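Local coordinates for protein AggB (Escherichia coli, PDB 4PHX), which is the minor subunit of aggregative adherence fimbriae type I, an Ig-like donor-strand-complemented protein that probably takes part in cell adhesion, at residues 23-28 / 90-95. Sequence-based numbering, arbitrary orientation.
Sequences TGRIAC and QAIFDI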
loop_
_atom_site.group_PDB
_atom_site.type_symbol
_atom_site.label_atom_id
_atom_site.label_comp_id
_atom_site.label_asym_id
_atom_site.label_seq_id
_atom_site.Cartn_x
_atom_site.Cartn_y
_atom_site.Cartn_z
ATOM N N THR B 23 1.080 -25.709 5.284
ATOM C CA THR B 23 2.435 -25.795 4.781
ATOM C C THR B 23 2.745 -27.260 4.539
ATOM O O THR B 23 2.326 -28.123 5.310
ATOM C CB THR B 23 3.424 -25.223 5.805
ATOM O OG1 THR B 23 3.295 -23.803 5.835
ATOM C CG2 THR B 23 4.876 -25.582 5.450
ATOM N N GLY B 24 3.466 -27.550 3.464
ATOM C CA GLY B 24 3.701 -28.921 3.104
ATOM C C GLY B 24 5.126 -29.212 2.698
ATOM O O GLY B 24 5.892 -28.297 2.355
ATOM N N ARG B 25 5.476 -30.504 2.742
ATOM C CA ARG B 25 6.740 -30.980 2.205
ATOM C C ARG B 25 6.460 -32.011 1.121
ATOM O O ARG B 25 5.518 -32.782 1.249
ATOM C CB ARG B 25 7.598 -31.600 3.312
ATOM C CG ARG B 25 8.878 -32.234 2.786
ATOM C CD ARG B 25 9.655 -32.946 3.879
ATOM N NE ARG B 25 8.792 -33.895 4.566
ATOM C CZ ARG B 25 8.930 -34.237 5.835
ATOM N NH1 ARG B 25 9.914 -33.705 6.567
ATOM N NH2 ARG B 25 8.071 -35.094 6.366
ATOM N N ILE B 26 7.262 -32.016 0.055
ATOM C CA ILE B 26 7.253 -33.110 -0.914
ATOM C C ILE B 26 8.666 -33.720 -0.994
ATOM O O ILE B 26 9.620 -33.069 -1.420
ATOM C CB ILE B 26 6.709 -32.663 -2.309
ATOM C CG1 ILE B 26 7.010 -33.708 -3.378
ATOM C CG2 ILE B 26 7.259 -31.294 -2.715
ATOM C CD1 ILE B 26 5.903 -33.847 -4.410
ATOM N N ALA B 27 8.794 -34.954 -0.522
ATOM C CA ALA B 27 10.073 -35.650 -0.501
ATOM C C ALA B 27 10.214 -36.500 -1.750
ATOM O O ALA B 27 9.249 -37.100 -2.213
ATOM C CB ALA B 27 10.184 -36.516 0.726
ATOM N N CYS B 28 11.415 -36.532 -2.307
ATOM C CA CYS B 28 11.694 -37.384 -3.440
ATOM C C CYS B 28 12.949 -38.212 -3.187
ATOM O O CYS B 28 14.051 -37.713 -3.357
ATOM C CB CYS B 28 11.875 -36.526 -4.681
ATOM S SG CYS B 28 10.354 -35.682 -5.144
ATOM N N GLN B 90 14.175 -32.725 -1.170
ATOM C CA GLN B 90 12.822 -32.346 -0.798
ATOM C C GLN B 90 12.547 -30.878 -1.016
ATOM O O GLN B 90 13.457 -30.125 -1.320
ATOM C CB GLN B 90 12.482 -32.786 0.622
ATOM C CG GLN B 90 13.074 -31.935 1.687
ATOM C CD GLN B 90 14.565 -32.052 1.753
ATOM O OE1 GLN B 90 15.293 -31.330 1.055
ATOM N NE2 GLN B 90 15.047 -32.966 2.599
ATOM N N ALA B 91 11.279 -30.480 -0.895
ATOM C CA ALA B 91 10.884 -29.111 -1.211
ATOM C C ALA B 91 9.699 -28.666 -0.384
ATOM O O ALA B 91 8.780 -29.432 -0.112
ATOM C CB ALA B 91 10.590 -28.974 -2.668
ATOM N N ILE B 92 9.738 -27.412 0.045
ATOM C CA ILE B 92 8.692 -26.875 0.889
ATOM C C ILE B 92 7.769 -25.950 0.088
ATOM O O ILE B 92 8.226 -25.184 -0.767
ATOM C CB ILE B 92 9.298 -26.166 2.093
ATOM C CG1 ILE B 92 10.074 -27.184 2.933
ATOM C CG2 ILE B 92 8.238 -25.455 2.934
ATOM C CD1 ILE B 92 9.201 -28.209 3.620
ATOM N N PHE B 93 6.465 -26.069 0.344
ATOM C CA PHE B 93 5.443 -25.226 -0.301
ATOM C C PHE B 93 4.351 -24.833 0.685
ATOM O O PHE B 93 4.207 -25.429 1.749
ATOM C CB PHE B 93 4.793 -25.960 -1.478
ATOM C CG PHE B 93 4.097 -27.233 -1.081
ATOM C CD1 PHE B 93 2.760 -27.226 -0.737
ATOM C CD2 PHE B 93 4.797 -28.441 -1.049
ATOM C CE1 PHE B 93 2.111 -28.386 -0.359
ATOM C CE2 PHE B 93 4.163 -29.606 -0.671
ATOM C CZ PHE B 93 2.800 -29.582 -0.318
ATOM N N ASP B 94 3.553 -23.847 0.335
ATOM C CA ASP B 94 2.451 -23.487 1.214
ATOM C C ASP B 94 1.142 -23.487 0.471
ATOM O O ASP B 94 1.111 -23.378 -0.761
ATOM C CB ASP B 94 2.655 -22.097 1.794
ATOM C CG ASP B 94 3.878 -22.010 2.679
ATOM O OD1 ASP B 94 3.799 -22.426 3.860
ATOM O OD2 ASP B 94 4.898 -21.481 2.194
ATOM N N ILE B 95 0.067 -23.601 1.234
ATOM C CA ILE B 95 -1.260 -23.287 0.737
ATOM C C ILE B 95 -1.651 -21.941 1.325
ATOM O O ILE B 95 -1.674 -21.750 2.545
ATOM C CB ILE B 95 -2.279 -24.381 1.077
ATOM C CG1 ILE B 95 -1.931 -25.653 0.291
ATOM C CG2 ILE B 95 -3.705 -23.923 0.735
ATOM C CD1 ILE B 95 -2.692 -26.906 0.733
#
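Phe-93 turns one face of its ring to the backbone of Gly-24 on the neighbouring antiparallel strand. Gly-24 CA sits 3.9 Å from the centre of the Phe-93 ring, a CH-pi contact over the face, displaced from the ring's centre. Phe-93 CG stands between its own N and carbonyl carbon (chi1 61°), which swings the ring across to the glycine. Without a side chain, Gly-24 lets the ring come down on the main chain. The two residues form a hydrogen-bonded pair. Gly-24 N donates to Phe-93 O at 2.8 Å, nearly straight at 169°, and Phe-93 N returns a bond to Gly-24 O. Ile-26 and Ala-91 make the next such pair. Ile-26 CG2 meets both Ala-91 CB and Phe-93 CE2 at 4.1 Å.

On the other face, Thr-23 and Asp-94 run alongside each other. Thr-23 OG1 is placed to donate to Asp-94 OD1, but the 2.5 Å separation is doubtfully short. Asp-94 OD2 forms salt bridges to Lys-20 and to Arg-25 of a second subunit. Ile-92 CD1 reaches Arg-25 CB at 3.8 Å, while the guanidinium end bonds to Thr-4 through NH2. Ile-92 also packs on Ile-92 of that second subunit.

The pair joins strands 20-27 and 90-97 inside one sheet of the Ig-like sandwich, flanked by strands 2-7 and 61-67. Phe-93, Ile-26 and Ala-91 face the core, against loop residue Trp-71 and strand 34-39 of the opposing sheet. The Cys-28 to Cys-116 disulfide ties the two sheets together.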